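Local coordinates for NAD-dependent epimerase/dehydratase (Bacteroides thetaiotaomicron, PDB 3DHN), which probably binds NAD(P) and acts as an oxidoreductase of the atypical short-chain dehydrogenase/reductase family, its substrate not being established, at residues V104-M109 and E206-H211; G114-A119 and R214-Y219; G121-D126 and F144-L149. All coordinates share one frame; numbering follows the deposited sequence.

Overall arrangement
Contacts 1 and 2 tie strands of the central Rossmann sheet to neighbouring loops, while contact 3 packs the 117-123 hairpin on helix 135-149. Contact 1 lies at the start of strand 106-110, the end of the parallel sheet away from where the nucleotide is usually bound in Rossmann folds. Contact 2, about 19 Å from it between centres, joins the next sheet strand but one, 213-218, to the loop that follows strand 106-110. Contact 3 is about 11 Å from contact 2 between centres, and both involve the hairpin of strands 117-119 and 122-123. Ser-115 O of contact 2 lies 2.8 Å from Arg-123 NH1 of contact 3, whereas contacts 1 and 2 meet where His-210 stacks on Phe-215.

Contact 1: residues V104-M109 and E206-H211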
loop_
_atom_site.group_PDB
_atom_site.type_symbol
_atom_site.label_atom_id
_atom_site.label_comp_id
_atom_site.label_asym_id
_atom_site.label_seq_id
_atom_site.Cartn_x
_atom_site.Cartn_y
_atom_site.Cartn_z
ATOM N N VAL A 104 9.382 -8.550 -12.563
ATOM C CA VAL A 104 9.761 -8.338 -11.163
ATOM C C VAL A 104 9.112 -9.416 -10.291
ATOM O O VAL A 104 7.977 -9.836 -10.531
ATOM C CB VAL A 104 9.355 -6.931 -10.660
ATOM C CG1 VAL A 104 9.438 -5.914 -11.805
ATOM C CG2 VAL A 104 7.990 -6.966 -10.044
ATOM N N ASN A 105 9.845 -9.860 -9.277
ATOM C CA ASN A 105 9.377 -10.923 -8.398
ATOM C C ASN A 105 8.775 -10.496 -7.058
ATOM O O ASN A 105 8.264 -11.341 -6.321
ATOM C CB ASN A 105 10.530 -11.896 -8.137
ATOM C CG ASN A 105 11.162 -12.420 -9.424
ATOM O OD1 ASN A 105 10.484 -13.001 -10.274
ATOM N ND2 ASN A 105 12.469 -12.214 -9.566
ATOM N N ARG A 106 8.828 -9.203 -6.747
ATOM C CA ARG A 106 8.307 -8.692 -5.479
ATOM C C ARG A 106 7.405 -7.471 -5.673
ATOM O O ARG A 106 7.826 -6.456 -6.232
ATOM C CB ARG A 106 9.481 -8.324 -4.574
ATOM C CG ARG A 106 9.105 -7.814 -3.201
ATOM C CD ARG A 106 9.027 -8.930 -2.167
ATOM N NE ARG A 106 9.087 -8.373 -0.818
ATOM C CZ ARG A 106 8.542 -8.932 0.258
ATOM N NH1 ARG A 106 7.888 -10.086 0.165
ATOM N NH2 ARG A 106 8.630 -8.315 1.429
ATOM N N PHE A 107 6.170 -7.568 -5.190
ATOM C CA PHE A 107 5.192 -6.489 -5.324
ATOM C C PHE A 107 4.510 -6.218 -3.986
ATOM O O PHE A 107 3.944 -7.131 -3.384
ATOM C CB PHE A 107 4.150 -6.898 -6.380
ATOM C CG PHE A 107 2.990 -5.943 -6.524
ATOM C CD1 PHE A 107 3.184 -4.646 -6.986
ATOM C CD2 PHE A 107 1.690 -6.366 -6.253
ATOM C CE1 PHE A 107 2.103 -3.787 -7.176
ATOM C CE2 PHE A 107 0.602 -5.512 -6.438
ATOM C CZ PHE A 107 0.809 -4.227 -6.902
ATOM N N LEU A 108 4.583 -4.974 -3.514
ATOM C CA LEU A 108 3.946 -4.585 -2.249
ATOM C C LEU A 108 2.840 -3.577 -2.549
ATOM O O LEU A 108 3.043 -2.619 -3.297
ATOM C CB LEU A 108 4.966 -3.968 -1.290
ATOM C CG LEU A 108 6.149 -4.860 -0.887
ATOM C CD1 LEU A 108 7.341 -4.574 -1.804
ATOM C CD2 LEU A 108 6.528 -4.585 0.556
HETATM N N MSE A 109 1.668 -3.791 -1.965
HETATM C CA MSE A 109 0.530 -2.919 -2.226
HETATM C C MSE A 109 -0.085 -2.293 -0.979
HETATM O O MSE A 109 -0.225 -2.941 0.053
HETATM C CB MSE A 109 -0.544 -3.724 -2.970
HETATM C CG MSE A 109 -1.750 -2.929 -3.467
HETATM SE SE MSE A 109 -3.078 -4.065 -4.358
HETATM C CE MSE A 109 -4.526 -2.789 -4.529
ATOM N N GLU A 206 12.867 -3.706 2.835
ATOM C CA GLU A 206 14.280 -3.905 3.135
ATOM C C GLU A 206 14.605 -5.268 3.766
ATOM O O GLU A 206 15.605 -5.890 3.413
ATOM C CB GLU A 206 14.769 -2.771 4.039
ATOM C CG GLU A 206 16.265 -2.763 4.311
ATOM C CD GLU A 206 16.691 -1.563 5.146
ATOM O OE1 GLU A 206 16.798 -0.445 4.594
ATOM O OE2 GLU A 206 16.907 -1.737 6.363
ATOM N N HIS A 207 13.775 -5.717 4.703
ATOM C CA HIS A 207 13.974 -7.010 5.364
ATOM C C HIS A 207 12.677 -7.815 5.330
ATOM O O HIS A 207 11.904 -7.817 6.286
ATOM C CB HIS A 207 14.405 -6.815 6.818
ATOM C CG HIS A 207 15.743 -6.166 6.969
ATOM N ND1 HIS A 207 16.873 -6.634 6.330
ATOM C CD2 HIS A 207 16.138 -5.093 7.694
ATOM C CE1 HIS A 207 17.905 -5.876 6.656
ATOM N NE2 HIS A 207 17.486 -4.934 7.482
ATOM N N PRO A 208 12.425 -8.515 4.220
ATOM C CA PRO A 208 11.219 -9.329 4.030
ATOM C C PRO A 208 10.872 -10.330 5.134
ATOM O O PRO A 208 11.689 -11.174 5.508
ATOM C CB PRO A 208 11.479 -10.020 2.696
ATOM C CG PRO A 208 12.299 -9.014 1.957
ATOM C CD PRO A 208 13.268 -8.543 3.011
ATOM N N LYS A 209 9.643 -10.222 5.637
ATOM C CA LYS A 209 9.127 -11.111 6.671
ATOM C C LYS A 209 7.826 -11.753 6.188
ATOM O O LYS A 209 7.358 -12.735 6.764
ATOM C CB LYS A 209 8.845 -10.348 7.969
ATOM C CG LYS A 209 10.079 -9.848 8.699
ATOM C CD LYS A 209 10.974 -11.006 9.091
ATOM C CE LYS A 209 12.306 -10.520 9.641
ATOM N NZ LYS A 209 13.229 -11.663 9.904
ATOM N N HIS A 210 7.239 -11.189 5.134
ATOM C CA HIS A 210 5.983 -11.704 4.603
ATOM C C HIS A 210 6.046 -12.075 3.125
ATOM O O HIS A 210 6.737 -11.423 2.335
ATOM C CB HIS A 210 4.859 -10.684 4.827
ATOM C CG HIS A 210 4.563 -10.425 6.270
ATOM N ND1 HIS A 210 5.097 -9.361 6.965
ATOM C CD2 HIS A 210 3.804 -11.111 7.157
ATOM C CE1 HIS A 210 4.677 -9.401 8.217
ATOM N NE2 HIS A 210 3.891 -10.454 8.360
ATOM N N HIS A 211 5.309 -13.122 2.762
ATOM C CA HIS A 211 5.271 -13.601 1.381
ATOM C C HIS A 211 3.886 -14.058 0.948
ATOM O O HIS A 211 3.272 -14.910 1.590
ATOM C CB HIS A 211 6.257 -14.763 1.208
ATOM C CG HIS A 211 7.644 -14.437 1.657
ATOM N ND1 HIS A 211 8.491 -13.631 0.926
ATOM C CD2 HIS A 211 8.313 -14.755 2.792
ATOM C CE1 HIS A 211 9.622 -13.465 1.590
ATOM N NE2 HIS A 211 9.539 -14.137 2.726
#
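Arg-106, at the start of strand 106-110 in the Rossmann sheet, makes a polar contact with the loop Pro-208 to His-211 that leads from helix 194-206 into strand 213-218. Strand 156-161 lies between the two sheet strands, so this one long side chain bridges toward the connection without any backbone pairing of the segments; the closest CA atoms, those of Arg-106 and His-211, are 9.0 Å apart. Arg-106 sets out with CG anti to the backbone N (chi1 -178°), then bends at chi2, which brings its guanidinium up to the loop. NH1 donates to His-210 O over 2.8 Å, a nearly straight bond with an N-H...O angle of 173°. The carbonyl oxygen lies in the guanidinium plane and points almost directly at the donor nitrogen. One face of the same group is covered by the proline ring, Pro-208 CB coming within 3.6 Å of Arg-106 NH2. The buried charge has two carboxylate mates, Glu-204 at NH2 and Asp-156 at NH1, and Glu-204 also receives the backbone N-H groups of Lys-209 and His-210, so it helps to shape the loop that the arginine grips. The imidazole of His-211 is inclined by 50° to the guanidinium, and its ND1, 3.7 Å from Arg-106 NH1, shares OD2 of Asp-156 with that nitrogen.

Contact 2: residues G114-A119 and R214-Y219; sequences GSLFIA and RFTIGY
Ser-115 and Leu-116 hold the loop after strand 106-110 against Arg-214 and Thr-216 of strand 213-218, the last parallel strand of the Rossmann sheet. The packed part of the contact is wholly buried. Arg-214 leaves the strand with CG anti to its N, and bends at chi2 and chi3 fold the chain until the guanidinium meets Ser-115 end-on with two nitrogens. NH1 donates to Ser-115 OG over 2.9 Å, a bent bond with an N-H...O angle of 139°. NH2 reaches Ser-115 O at 3.2 Å, from above the carbonyl plane and not on a lone pair. That same oxygen also accepts from Arg-123. Leu-116 lies over part of one face of the guanidinium, with CD2 3.4 Å above the plane and toward the rim. The other methyl, Leu-116 CD1, touches Thr-216 OG1 at 3.5 Å, so the fork of the leucine spans two alternate residues of the strand, Arg-214 and Thr-216, that both point toward the loop. The stronger polar ties of the arginine and the threonine lie outside, at Asp-180 for Arg-214 NE and at Ser-161 O for Thr-216 OG1. A leucine in place of Arg-214 would probably leave the carboxylate of Asp-180 without its mate and set the Ser-115 hydroxyl free to turn. Farther along, the segments part: Phe-117 CD2 stays 5.3 Å from Arg-214 NH2, and the partly exposed Ile-118 and Ala-119 form a classic beta bulge facing Leu-122, well away from Gly-218 and Tyr-219. On the tight side, Leu-116 CD2 also lies 3.8 Å from Thr-216 CB.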
loop_
_atom_site.group_PDB
_atom_site.type_symbol
_atom_site.label_atom_id
_atom_site.label_comp_id
_atom_site.label_asym_id
_atom_site.label_seq_id
_atom_site.Cartn_x
_atom_site.Cartn_y
_atom_site.Cartn_z
ATOM N N GLY A 114 -10.925 -2.559 5.259
ATOM C CA GLY A 114 -12.175 -3.257 5.017
ATOM C C GLY A 114 -12.164 -4.771 5.169
ATOM O O GLY A 114 -13.111 -5.346 5.715
ATOM N N SER A 115 -11.109 -5.429 4.690
ATOM C CA SER A 115 -11.038 -6.891 4.771
ATOM C C SER A 115 -10.553 -7.453 6.100
ATOM O O SER A 115 -10.503 -8.667 6.279
ATOM C CB SER A 115 -10.161 -7.436 3.637
ATOM O OG SER A 115 -8.862 -6.867 3.670
ATOM N N LEU A 116 -10.194 -6.574 7.030
ATOM C CA LEU A 116 -9.722 -7.010 8.338
ATOM C C LEU A 116 -10.889 -7.510 9.184
ATOM O O LEU A 116 -12.013 -7.028 9.042
ATOM C CB LEU A 116 -9.024 -5.851 9.068
ATOM C CG LEU A 116 -7.665 -5.380 8.524
ATOM C CD1 LEU A 116 -7.238 -4.103 9.240
ATOM C CD2 LEU A 116 -6.618 -6.477 8.725
ATOM N N PHE A 117 -10.621 -8.483 10.053
ATOM C CA PHE A 117 -11.655 -9.020 10.934
ATOM C C PHE A 117 -11.762 -8.126 12.169
ATOM O O PHE A 117 -10.751 -7.663 12.697
ATOM C CB PHE A 117 -11.305 -10.447 11.392
ATOM C CG PHE A 117 -11.511 -11.503 10.344
ATOM C CD1 PHE A 117 -12.788 -11.789 9.863
ATOM C CD2 PHE A 117 -10.427 -12.202 9.823
ATOM C CE1 PHE A 117 -12.979 -12.754 8.880
ATOM C CE2 PHE A 117 -10.607 -13.168 8.837
ATOM C CZ PHE A 117 -11.885 -13.444 8.363
ATOM N N ILE A 118 -12.987 -7.874 12.618
ATOM C CA ILE A 118 -13.213 -7.070 13.821
ATOM C C ILE A 118 -13.825 -8.004 14.863
ATOM O O ILE A 118 -13.927 -7.677 16.041
ATOM C CB ILE A 118 -14.178 -5.899 13.568
ATOM C CG1 ILE A 118 -15.546 -6.429 13.132
ATOM C CG2 ILE A 118 -13.592 -4.976 12.512
ATOM C CD1 ILE A 118 -16.615 -5.371 13.068
ATOM N N ALA A 119 -14.242 -9.174 14.398
ATOM C CA ALA A 119 -14.818 -10.200 15.255
ATOM C C ALA A 119 -14.696 -11.484 14.469
ATOM O O ALA A 119 -14.438 -11.453 13.263
ATOM C CB ALA A 119 -16.297 -9.902 15.564
ATOM N N ARG A 214 -1.297 -11.000 3.456
ATOM C CA ARG A 214 -1.644 -9.690 3.986
ATOM C C ARG A 214 -1.190 -9.596 5.436
ATOM O O ARG A 214 -1.144 -10.611 6.146
ATOM C CB ARG A 214 -3.168 -9.493 3.916
ATOM C CG ARG A 214 -3.703 -8.185 4.530
ATOM C CD ARG A 214 -4.063 -8.344 6.010
ATOM N NE ARG A 214 -5.223 -9.209 6.217
ATOM C CZ ARG A 214 -6.483 -8.881 5.941
ATOM N NH1 ARG A 214 -6.778 -7.686 5.446
ATOM N NH2 ARG A 214 -7.456 -9.765 6.142
ATOM N N PHE A 215 -0.811 -8.390 5.861
ATOM C CA PHE A 215 -0.477 -8.158 7.260
ATOM C C PHE A 215 -1.024 -6.780 7.613
ATOM O O PHE A 215 -1.448 -6.028 6.720
ATOM C CB PHE A 215 1.035 -8.322 7.569
ATOM C CG PHE A 215 1.918 -7.197 7.100
ATOM C CD1 PHE A 215 2.219 -7.030 5.751
ATOM C CD2 PHE A 215 2.530 -6.359 8.029
ATOM C CE1 PHE A 215 3.122 -6.046 5.339
ATOM C CE2 PHE A 215 3.428 -5.378 7.628
ATOM C CZ PHE A 215 3.726 -5.223 6.278
ATOM N N THR A 216 -1.060 -6.453 8.905
ATOM C CA THR A 216 -1.632 -5.191 9.329
ATOM C C THR A 216 -0.867 -4.512 10.462
ATOM O O THR A 216 0.092 -5.065 11.007
ATOM C CB THR A 216 -3.125 -5.399 9.720
ATOM O OG1 THR A 216 -3.759 -4.133 9.941
ATOM C CG2 THR A 216 -3.229 -6.261 10.979
ATOM N N ILE A 217 -1.313 -3.315 10.825
ATOM C CA ILE A 217 -0.634 -2.527 11.840
ATOM C C ILE A 217 -1.625 -1.697 12.656
ATOM O O ILE A 217 -2.756 -1.454 12.216
ATOM C CB ILE A 217 0.386 -1.570 11.143
ATOM C CG1 ILE A 217 1.241 -0.838 12.171
ATOM C CG2 ILE A 217 -0.368 -0.545 10.273
ATOM C CD1 ILE A 217 2.388 -0.040 11.548
ATOM N N GLY A 218 -1.191 -1.256 13.834
ATOM C CA GLY A 218 -2.045 -0.437 14.681
ATOM C C GLY A 218 -1.380 -0.072 15.993
ATOM O O GLY A 218 -0.512 -0.799 16.466
ATOM N N TYR A 219 -1.773 1.055 16.583
ATOM C CA TYR A 219 -1.211 1.474 17.864
ATOM C C TYR A 219 -1.865 0.701 19.013
ATOM O O TYR A 219 -3.017 0.272 18.907
ATOM C CB TYR A 219 -1.423 2.975 18.098
ATOM C CG TYR A 219 -0.544 3.886 17.266
ATOM C CD1 TYR A 219 0.832 3.665 17.167
ATOM C CD2 TYR A 219 -1.086 5.002 16.614
ATOM C CE1 TYR A 219 1.650 4.536 16.433
ATOM C CE2 TYR A 219 -0.284 5.873 15.888
ATOM C CZ TYR A 219 1.079 5.636 15.797
ATOM O OH TYR A 219 1.867 6.486 15.054
#

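Contact 3: residues G121-D126 and F144-L149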
loop_
_atom_site.group_PDB
_atom_site.type_symbol
_atom_site.label_atom_id
_atom_site.label_comp_id
_atom_site.label_asym_id
_atom_site.label_seq_id
_atom_site.Cartn_x
_atom_site.Cartn_y
_atom_site.Cartn_z
ATOM N N GLY A 121 -15.216 -14.238 12.030
ATOM C CA GLY A 121 -16.044 -14.325 10.840
ATOM C C GLY A 121 -16.711 -13.041 10.367
ATOM O O GLY A 121 -17.563 -13.084 9.472
ATOM N N LEU A 122 -16.341 -11.901 10.947
ATOM C CA LEU A 122 -16.936 -10.623 10.543
ATOM C C LEU A 122 -15.881 -9.607 10.105
ATOM O O LEU A 122 -15.052 -9.187 10.906
ATOM C CB LEU A 122 -17.762 -10.023 11.693
ATOM C CG LEU A 122 -18.451 -8.681 11.405
ATOM C CD1 LEU A 122 -19.461 -8.854 10.271
ATOM C CD2 LEU A 122 -19.145 -8.167 12.662
ATOM N N ARG A 123 -15.912 -9.212 8.837
ATOM C CA ARG A 123 -14.949 -8.226 8.349
ATOM C C ARG A 123 -15.536 -6.821 8.489
ATOM O O ARG A 123 -16.757 -6.651 8.485
ATOM C CB ARG A 123 -14.569 -8.521 6.893
ATOM C CG ARG A 123 -13.940 -9.902 6.686
ATOM C CD ARG A 123 -13.581 -10.146 5.225
ATOM N NE ARG A 123 -13.257 -11.546 4.953
ATOM C CZ ARG A 123 -12.051 -12.091 5.095
ATOM N NH1 ARG A 123 -11.026 -11.357 5.508
ATOM N NH2 ARG A 123 -11.871 -13.383 4.828
ATOM N N LEU A 124 -14.664 -5.822 8.629
ATOM C CA LEU A 124 -15.092 -4.438 8.812
ATOM C C LEU A 124 -16.055 -3.925 7.744
ATOM O O LEU A 124 -16.969 -3.169 8.047
ATOM C CB LEU A 124 -13.872 -3.515 8.901
ATOM C CG LEU A 124 -14.159 -2.013 9.015
ATOM C CD1 LEU A 124 -14.814 -1.695 10.353
ATOM C CD2 LEU A 124 -12.858 -1.234 8.861
HETATM N N MSE A 125 -15.855 -4.335 6.497
HETATM C CA MSE A 125 -16.719 -3.902 5.401
HETATM C C MSE A 125 -18.187 -4.251 5.621
HETATM O O MSE A 125 -19.076 -3.451 5.316
HETATM C CB MSE A 125 -16.327 -4.578 4.089
HETATM C CG MSE A 125 -14.904 -4.458 3.671
HETATM SE SE MSE A 125 -14.639 -5.540 2.098
HETATM C CE MSE A 125 -14.494 -7.283 2.914
ATOM N N ASP A 126 -18.424 -5.469 6.105
ATOM C CA ASP A 126 -19.767 -5.991 6.313
ATOM C C ASP A 126 -20.368 -5.705 7.684
ATOM O O ASP A 126 -21.435 -6.219 8.001
ATOM C CB ASP A 126 -19.768 -7.516 6.103
ATOM C CG ASP A 126 -19.079 -7.947 4.809
ATOM O OD1 ASP A 126 -19.472 -7.473 3.723
ATOM O OD2 ASP A 126 -18.144 -8.777 4.877
ATOM N N PHE A 144 -10.784 -6.884 -4.178
ATOM C CA PHE A 144 -9.627 -7.191 -5.008
ATOM C C PHE A 144 -8.728 -8.203 -4.303
ATOM O O PHE A 144 -8.301 -9.183 -4.901
ATOM C CB PHE A 144 -8.815 -5.931 -5.307
ATOM C CG PHE A 144 -7.602 -6.194 -6.143
ATOM C CD1 PHE A 144 -7.737 -6.622 -7.464
ATOM C CD2 PHE A 144 -6.328 -6.062 -5.606
ATOM C CE1 PHE A 144 -6.619 -6.916 -8.234
ATOM C CE2 PHE A 144 -5.200 -6.357 -6.371
ATOM C CZ PHE A 144 -5.347 -6.787 -7.686
ATOM N N TYR A 145 -8.444 -7.954 -3.028
ATOM C CA TYR A 145 -7.599 -8.837 -2.231
ATOM C C TYR A 145 -8.238 -10.213 -2.099
ATOM O O TYR A 145 -7.630 -11.234 -2.426
ATOM C CB TYR A 145 -7.376 -8.224 -0.837
ATOM C CG TYR A 145 -6.941 -9.199 0.247
ATOM C CD1 TYR A 145 -5.721 -9.870 0.163
ATOM C CD2 TYR A 145 -7.764 -9.461 1.348
ATOM C CE1 TYR A 145 -5.329 -10.786 1.142
ATOM C CE2 TYR A 145 -7.381 -10.376 2.341
ATOM C CZ TYR A 145 -6.163 -11.036 2.224
ATOM O OH TYR A 145 -5.779 -11.954 3.172
ATOM N N LEU A 146 -9.480 -10.226 -1.636
ATOM C CA LEU A 146 -10.223 -11.462 -1.414
ATOM C C LEU A 146 -10.472 -12.325 -2.648
ATOM O O LEU A 146 -10.340 -13.551 -2.590
ATOM C CB LEU A 146 -11.570 -11.127 -0.769
ATOM C CG LEU A 146 -11.879 -11.476 0.689
ATOM C CD1 LEU A 146 -10.608 -11.608 1.517
ATOM C CD2 LEU A 146 -12.804 -10.404 1.249
ATOM N N ASN A 147 -10.831 -11.697 -3.763
ATOM C CA ASN A 147 -11.148 -12.458 -4.968
ATOM C C ASN A 147 -10.067 -12.546 -6.038
ATOM O O ASN A 147 -10.212 -13.305 -6.997
ATOM C CB ASN A 147 -12.447 -11.924 -5.585
ATOM C CG ASN A 147 -13.630 -11.985 -4.615
ATOM O OD1 ASN A 147 -13.833 -12.985 -3.920
ATOM N ND2 ASN A 147 -14.421 -10.918 -4.579
ATOM N N PHE A 148 -8.991 -11.781 -5.888
ATOM C CA PHE A 148 -7.913 -11.829 -6.865
ATOM C C PHE A 148 -6.546 -12.121 -6.257
ATOM O O PHE A 148 -5.880 -13.074 -6.662
ATOM C CB PHE A 148 -7.844 -10.530 -7.672
ATOM C CG PHE A 148 -8.994 -10.346 -8.621
ATOM C CD1 PHE A 148 -10.157 -9.700 -8.210
ATOM C CD2 PHE A 148 -8.924 -10.839 -9.922
ATOM C CE1 PHE A 148 -11.236 -9.542 -9.082
ATOM C CE2 PHE A 148 -9.997 -10.688 -10.807
ATOM C CZ PHE A 148 -11.153 -10.038 -10.386
ATOM N N LEU A 149 -6.127 -11.317 -5.287
ATOM C CA LEU A 149 -4.823 -11.530 -4.670
ATOM C C LEU A 149 -4.687 -12.891 -4.011
ATOM O O LEU A 149 -3.643 -13.531 -4.115
ATOM C CB LEU A 149 -4.516 -10.433 -3.644
ATOM C CG LEU A 149 -4.010 -9.096 -4.203
ATOM C CD1 LEU A 149 -3.577 -8.200 -3.047
ATOM C CD2 LEU A 149 -2.831 -9.330 -5.147
#
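The backbones of Arg-123 and Leu-146 stay well apart, 11.3 Å between CA atoms, one in the short strand 122-123 and the other in the final turns of helix 135-149, where Phe-144 O accepts from both Phe-148 N and Leu-149 N in a wider pi-type turn. Side chains alone cross the gap. Arg-123 runs extended from CG to NE, and its flat end lies over the isobutyl group of Leu-146, with Leu-146 CD1 3.8 Å above the guanidinium plane and over its centre. The second methyl, Leu-146 CD2, takes the inner part of the same chain, at 3.9 Å from Arg-123 NE. The polar end has its own partner outside the contact, Arg-123 NH1 being hydrogen-bonded to Ser-115 O. The selenomethionine Met-125 completes the patch. Its CG is anti to the carbonyl carbon (chi1 -54°) and the chain turns at chi3, which brings the end methyl CE to 3.9 Å from Leu-146 CD2, tip to tip. Leu-146 thus offers one methyl to the arginine face and the other to the arginine chain and the Met-125 methyl, in a contact that is van der Waals in kind and only partly buried. What results is the packing of a small antiparallel hairpin, strands 117-119 and 122-123, against one of the helices that flank the central sheet of a Rossmann fold.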